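TqaL (Neurospora crassa, PDB 7EEH) belongs to the 2OG-Fe dioxygenase family of the cupin clan and holds an iron ion within its antiparallel beta-sheet fold. Local coordinates at residues A205-M215 with T249-L259. The protein carries 1 engineered substitution. Sequence-based numbering, arbitrary orientation.
With FE (Fe (III) ion), chain H.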
ATOM      1  N   ALA B 205      34.563  -9.973  -3.277  1.00 54.67           N
ATOM      2  CA  ALA B 205      35.408 -10.188  -2.113  1.00 55.62           C
ATOM      3  C   ALA B 205      34.770  -9.515  -0.897  1.00 49.99           C
ATOM      4  O   ALA B 205      33.667  -8.965  -0.957  1.00 47.81           O
ATOM      5  CB  ALA B 205      36.818  -9.674  -2.386  1.00 53.00           C
ATOM      6  N   ASN B 206      35.429  -9.599   0.249  0.63 46.58           N
ATOM      7  CA  ASN B 206      34.948  -8.821   1.384  0.63 41.80           C
ATOM      8  C   ASN B 206      35.641  -7.462   1.350  0.63 40.43           C
ATOM      9  O   ASN B 206      36.515  -7.128   2.153  0.63 40.84           O
ATOM     10  CB  ASN B 206      35.140  -9.578   2.687  0.63 41.36           C
ATOM     11  CG  ASN B 206      33.851 -10.240   3.146  0.63 39.62           C
ATOM     12  OD1 ASN B 206      33.020 -10.614   2.317  0.63 37.25           O
ATOM     13  ND2 ASN B 206      33.668 -10.374   4.457  0.63 36.30           N
ATOM     14  N   SER B 207      35.242  -6.691   0.337  1.00 37.86           N
ATOM     15  CA  SER B 207      35.696  -5.320   0.151  1.00 38.87           C
ATOM     16  C   SER B 207      34.695  -4.334   0.763  1.00 32.75           C
ATOM     17  O   SER B 207      33.493  -4.395   0.484  1.00 33.20           O
ATOM     18  CB  SER B 207      35.911  -5.065  -1.345  1.00 38.69           C
ATOM     19  OG  SER B 207      35.642  -3.734  -1.732  1.00 39.23           O
ATOM     20  N   ALA B 208      35.206  -3.455   1.620  1.00 29.07           N
ATOM     21  CA  ALA B 208      34.402  -2.435   2.302  1.00 29.42           C
ATOM     22  C   ALA B 208      33.172  -3.039   2.985  1.00 25.75           C
ATOM     23  O   ALA B 208      32.042  -2.584   2.806  1.00 25.65           O
ATOM     24  CB  ALA B 208      34.005  -1.325   1.332  1.00 27.87           C
ATOM     25  N   VAL B 209      33.406  -4.079   3.786  1.00 29.80           N
ATOM     26  CA  VAL B 209      32.353  -4.763   4.533  1.00 28.69           C
ATOM     27  C   VAL B 209      32.304  -4.180   5.937  1.00 28.05           C
ATOM     28  O   VAL B 209      33.348  -4.022   6.581  1.00 26.64           O
ATOM     29  CB  VAL B 209      32.593  -6.283   4.577  1.00 29.08           C
ATOM     30  CG1 VAL B 209      31.712  -6.942   5.628  1.00 31.89           C
ATOM     31  CG2 VAL B 209      32.329  -6.900   3.206  1.00 30.61           C
ATOM     32  N   THR B 210      31.101  -3.858   6.417  1.00 26.11           N
ATOM     33  CA  THR B 210      30.915  -3.373   7.783  1.00 24.41           C
ATOM     34  C   THR B 210      30.470  -4.544   8.645  1.00 27.41           C
ATOM     35  O   THR B 210      29.442  -5.172   8.358  1.00 25.92           O
ATOM     36  CB  THR B 210      29.889  -2.239   7.846  1.00 26.16           C
ATOM     37  OG1 THR B 210      30.227  -1.219   6.895  1.00 22.73           O
ATOM     38  CG2 THR B 210      29.810  -1.626   9.258  1.00 21.70           C
ATOM     39  N   PHE B 211      31.267  -4.865   9.664  1.00 27.02           N
ATOM     40  CA  PHE B 211      30.900  -5.833  10.691  1.00 29.00           C
ATOM     41  C   PHE B 211      30.381  -5.091  11.910  1.00 27.59           C
ATOM     42  O   PHE B 211      30.903  -4.037  12.270  1.00 25.12           O
ATOM     43  CB  PHE B 211      32.099  -6.700  11.094  1.00 28.45           C
ATOM     44  CG  PHE B 211      32.705  -7.448   9.953  1.00 28.38           C
ATOM     45  CD1 PHE B 211      32.187  -8.667   9.563  1.00 33.05           C
ATOM     46  CD2 PHE B 211      33.777  -6.920   9.251  1.00 39.23           C
ATOM     47  CE1 PHE B 211      32.729  -9.365   8.496  1.00 35.53           C
ATOM     48  CE2 PHE B 211      34.332  -7.611   8.176  1.00 39.42           C
ATOM     49  CZ  PHE B 211      33.802  -8.837   7.802  1.00 36.32           C
HETATM   50  N   MSE B 212      29.360  -5.638  12.548  1.00 29.19           N
HETATM   51  CA  MSE B 212      28.981  -5.103  13.838  1.00 28.04           C
HETATM   52  C   MSE B 212      29.107  -6.187  14.880  1.00 26.40           C
HETATM   53  O   MSE B 212      28.799  -7.355  14.622  1.00 27.69           O
HETATM   54  CB  MSE B 212      27.579  -4.539  13.798  1.00 28.20           C
HETATM   55  CG  MSE B 212      27.480  -3.295  12.917  1.00 34.83           C
HETATM   56 SE   MSE B 212      25.606  -3.056  12.582  1.00 57.51          SE
HETATM   57  CE  MSE B 212      25.047  -3.208  14.401  1.00 37.93           C
ATOM     58  N   HIS B 213      29.563  -5.778  16.057  1.00 26.03           N
ATOM     59  CA  HIS B 213      29.952  -6.686  17.119  1.00 26.78           C
ATOM     60  C   HIS B 213      29.204  -6.298  18.382  1.00 30.97           C
ATOM     61  O   HIS B 213      28.774  -5.152  18.541  1.00 31.77           O
ATOM     62  CB  HIS B 213      31.470  -6.639  17.366  1.00 29.48           C
ATOM     63  CG  HIS B 213      32.288  -6.437  16.125  1.00 29.09           C
ATOM     64  ND1 HIS B 213      32.739  -7.484  15.352  1.00 30.21           N
ATOM     65  CD2 HIS B 213      32.739  -5.308  15.527  1.00 27.75           C
ATOM     66  CE1 HIS B 213      33.437  -7.011  14.335  1.00 28.70           C
ATOM     67  NE2 HIS B 213      33.445  -5.692  14.414  1.00 28.72           N
ATOM     68  N   ASP B 214      29.035  -7.265  19.279  1.00 33.60           N
ATOM     69  CA  ASP B 214      28.507  -6.931  20.593  1.00 35.53           C
ATOM     70  C   ASP B 214      29.595  -6.238  21.412  1.00 33.32           C
ATOM     71  O   ASP B 214      30.751  -6.132  20.996  1.00 32.03           O
ATOM     72  CB  ASP B 214      27.951  -8.181  21.298  1.00 40.00           C
ATOM     73  CG  ASP B 214      29.016  -9.223  21.600  1.00 39.09           C
ATOM     74  OD1 ASP B 214      30.050  -8.881  22.200  1.00 42.34           O
ATOM     75  OD2 ASP B 214      28.804 -10.408  21.266  1.00 44.81           O
HETATM   76  N   MSE B 215      29.205  -5.713  22.560  1.00 32.90           N
HETATM   77  CA  MSE B 215      30.105  -4.901  23.403  1.00 36.86           C
HETATM   78  C   MSE B 215      31.262  -5.704  23.995  1.00 36.10           C
HETATM   79  O   MSE B 215      32.147  -5.103  24.512  1.00 39.09           O
HETATM   80  CB  MSE B 215      29.306  -4.131  24.449  1.00 36.83           C
HETATM   81  CG  MSE B 215      28.184  -3.342  23.851  1.00 35.40           C
HETATM   82 SE   MSE B 215      28.844  -1.932  22.736  1.00 45.00          SE
HETATM   83  CE  MSE B 215      29.741  -0.810  23.964  1.00 37.23           C
ATOM     84  N   THR B 249      26.066   3.372  20.721  1.00 26.26           N
ATOM     85  CA  THR B 249      26.364   3.063  22.110  1.00 22.89           C
ATOM     86  C   THR B 249      26.131   1.601  22.464  1.00 28.57           C
ATOM     87  O   THR B 249      26.547   1.167  23.542  1.00 27.18           O
ATOM     88  CB  THR B 249      25.509   3.938  23.030  1.00 24.90           C
ATOM     89  OG1 THR B 249      24.151   3.884  22.587  1.00 24.21           O
ATOM     90  CG2 THR B 249      25.976   5.383  22.990  1.00 21.05           C
ATOM     91  N   GLU B 250      25.488   0.830  21.598  1.00 24.00           N
ATOM     92  CA  GLU B 250      25.154  -0.550  21.931  1.00 29.41           C
ATOM     93  C   GLU B 250      25.752  -1.556  20.967  1.00 28.95           C
ATOM     94  O   GLU B 250      25.548  -2.760  21.150  1.00 35.22           O
ATOM     95  CB  GLU B 250      23.629  -0.728  21.997  1.00 28.24           C
ATOM     96  CG  GLU B 250      22.987   0.215  22.989  1.00 27.14           C
ATOM     97  CD  GLU B 250      21.490   0.272  22.848  1.00 26.87           C
ATOM     98  OE1 GLU B 250      20.917  -0.705  22.318  1.00 26.92           O
ATOM     99  OE2 GLU B 250      20.904   1.306  23.240  1.00 28.11           O
ATOM    100  N   ASN B 251      26.483  -1.091  19.952  1.00 27.27           N
ATOM    101  CA  ASN B 251      27.199  -1.910  18.983  1.00 30.82           C
ATOM    102  C   ASN B 251      28.609  -1.372  18.853  1.00 26.92           C
ATOM    103  O   ASN B 251      28.854  -0.191  19.100  1.00 29.00           O
ATOM    104  CB  ASN B 251      26.599  -1.864  17.573  1.00 32.81           C
ATOM    105  CG  ASN B 251      25.165  -2.286  17.527  1.00 34.57           C
ATOM    106  OD1 ASN B 251      24.872  -3.473  17.424  1.00 36.99           O
ATOM    107  ND2 ASN B 251      24.251  -1.314  17.573  1.00 24.89           N
ATOM    108  N   LYS B 252      29.554  -2.262  18.595  1.00 26.91           N
ATOM    109  CA  LYS B 252      30.857  -1.856  18.101  1.00 27.80           C
ATOM    110  C   LYS B 252      30.854  -2.208  16.629  1.00 27.38           C
ATOM    111  O   LYS B 252      30.039  -3.028  16.187  1.00 26.15           O
ATOM    112  CB  LYS B 252      32.020  -2.552  18.837  1.00 25.25           C
ATOM    113  CG  LYS B 252      32.298  -2.050  20.235  1.00 28.65           C
ATOM    114  CD  LYS B 252      33.328  -2.871  21.008  1.00 34.48           C
ATOM    115  CE  LYS B 252      33.419  -2.407  22.473  1.00 39.46           C
ATOM    116  NZ  LYS B 252      34.268  -3.292  23.338  1.00 38.03           N
ATOM    117  N   HIS B 253      31.734  -1.574  15.856  1.00 21.71           N
ATOM    118  CA  HIS B 253      31.763  -1.896  14.440  1.00 22.91           C
ATOM    119  C   HIS B 253      33.181  -1.771  13.902  1.00 27.79           C
ATOM    120  O   HIS B 253      34.077  -1.240  14.555  1.00 28.55           O
ATOM    121  CB  HIS B 253      30.785  -1.020  13.643  1.00 22.30           C
ATOM    122  CG  HIS B 253      31.044   0.446  13.761  1.00 25.40           C
ATOM    123  ND1 HIS B 253      30.601   1.202  14.830  1.00 25.65           N
ATOM    124  CD2 HIS B 253      31.692   1.304  12.934  1.00 25.68           C
ATOM    125  CE1 HIS B 253      30.965   2.459  14.653  1.00 26.31           C
ATOM    126  NE2 HIS B 253      31.633   2.546  13.515  1.00 26.08           N
ATOM    127  N   SER B 254      33.372  -2.301  12.700  1.00 24.56           N
ATOM    128  CA  SER B 254      34.653  -2.260  12.016  1.00 30.62           C
ATOM    129  C   SER B 254      34.389  -2.368  10.522  1.00 29.27           C
ATOM    130  O   SER B 254      33.367  -2.916  10.099  1.00 28.79           O
ATOM    131  CB  SER B 254      35.588  -3.375  12.505  1.00 32.12           C
ATOM    132  OG  SER B 254      35.114  -4.655  12.132  1.00 31.76           O
ATOM    133  N   LEU B 255      35.304  -1.818   9.727  1.00 27.18           N
ATOM    134  CA  LEU B 255      35.156  -1.763   8.280  1.00 31.28           C
ATOM    135  C   LEU B 255      36.387  -2.373   7.629  1.00 36.27           C
ATOM    136  O   LEU B 255      37.516  -2.112   8.051  1.00 39.07           O
ATOM    137  CB  LEU B 255      34.946  -0.306   7.806  1.00 30.31           C
ATOM    138  CG  LEU B 255      34.784   0.023   6.309  1.00 33.68           C
ATOM    139  CD1 LEU B 255      33.560  -0.655   5.671  1.00 28.62           C
ATOM    140  CD2 LEU B 255      34.741   1.540   6.068  1.00 31.02           C
ATOM    141  N   SER B 256      36.170  -3.205   6.625  1.00 33.94           N
ATOM    142  CA  SER B 256      37.299  -3.804   5.934  1.00 36.20           C
ATOM    143  C   SER B 256      37.736  -2.911   4.782  1.00 37.07           C
ATOM    144  O   SER B 256      36.944  -2.113   4.276  1.00 30.20           O
ATOM    145  CB  SER B 256      36.924  -5.193   5.422  1.00 35.76           C
ATOM    146  OG  SER B 256      36.148  -5.112   4.245  1.00 34.16           O
ATOM    147  N   PRO B 257      38.996  -3.009   4.346  1.00 39.82           N
ATOM    148  CA  PRO B 257      39.482  -2.113   3.285  1.00 33.52           C
ATOM    149  C   PRO B 257      38.745  -2.313   1.971  1.00 35.54           C
ATOM    150  O   PRO B 257      38.293  -3.412   1.643  1.00 35.62           O
ATOM    151  CB  PRO B 257      40.961  -2.500   3.140  1.00 34.21           C
ATOM    152  CG  PRO B 257      41.304  -3.201   4.410  1.00 41.29           C
ATOM    153  CD  PRO B 257      40.061  -3.895   4.848  1.00 38.24           C
ATOM    154  N   VAL B 258      38.649  -1.230   1.198  1.00 34.71           N
ATOM    155  CA  VAL B 258      38.219  -1.355  -0.188  1.00 36.52           C
ATOM    156  C   VAL B 258      39.241  -2.181  -0.951  1.00 37.66           C
ATOM    157  O   VAL B 258      40.452  -1.949  -0.849  1.00 39.96           O
ATOM    158  CB  VAL B 258      38.044   0.028  -0.829  1.00 37.97           C
ATOM    159  CG1 VAL B 258      37.626  -0.120  -2.284  1.00 37.30           C
ATOM    160  CG2 VAL B 258      37.028   0.839  -0.065  1.00 36.30           C
ATOM    161  N   LEU B 259      38.756  -3.151  -1.722  1.00 38.96           N
ATOM    162  CA  LEU B 259      39.611  -3.957  -2.583  1.00 41.64           C
ATOM    163  C   LEU B 259      39.371  -3.587  -4.036  1.00 41.13           C
ATOM    164  O   LEU B 259      38.214  -3.531  -4.475  1.00 38.32           O
ATOM    165  CB  LEU B 259      39.346  -5.455  -2.383  1.00 40.46           C
ATOM    166  CG  LEU B 259      39.760  -6.037  -1.036  1.00 41.44           C
ATOM    167  CD1 LEU B 259      39.294  -7.478  -0.927  1.00 43.91           C
ATOM    168  CD2 LEU B 259      41.256  -5.935  -0.829  1.00 41.73           C
TER
HETATM  169 FE    FE H 402      32.940   4.102  12.833  1.00 24.32          FE
HETATM  170  O   HOH W   1      38.839  -5.867   2.729  1.00 41.75           O
HETATM  171  O   HOH W   2      34.525   5.696  12.466  1.00 27.33           O
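Phe-211 and His-213 each pair in both directions through their backbones, with Ser-254 and Lys-252 respectively; strands 209-213 and 252-255 run antiparallel, their short axes at 159°. The ladder continues as Ser-256 N donates to Val-209 O (2.9 Å), and Ser-256 OG then takes over: it accepts a nearly straight bond from Val-209 N (3.0 Å, 174°) and donates to Asn-206 O from above the carbonyl plane. Standing between its own backbone N and carbonyl carbon (chi1 78°), this hydroxyl takes the place of a backbone partner where the chain leaves regular pairing at Ala-208. A water bridges Asn-206 O and Pro-257 O, while Leu-259 N donates a straight hydrogen bond to Ser-207 OG (3.2 Å).

Strand 209-213 is the middle of a three-stranded sheet, flanked on its other edge by strand 231-236, consistent with the smaller sheet of the double-stranded beta-helix expected of the cupin clan. His-253, on the face shared with Thr-210, Met-212 and Leu-255, binds iron through NE2 (2.1 Å) together with His-184 and Asp-186.

On the opposite face, the edge of the His-213 imidazole meets Ser-254, and a hydrogen bond joins His-213 NE2 and Ser-254 OG (3.0 Å). Nearby, the extended Lys-252 chain carries NZ to Met-215 O (3.0 Å), and Glu-217 O also accepts from this ammonium.

Apolar contacts are fewer: Leu-259 CD1 meets Ala-205 CB at 3.6 Å, and Val-258 CG2 touches Ala-208 CB.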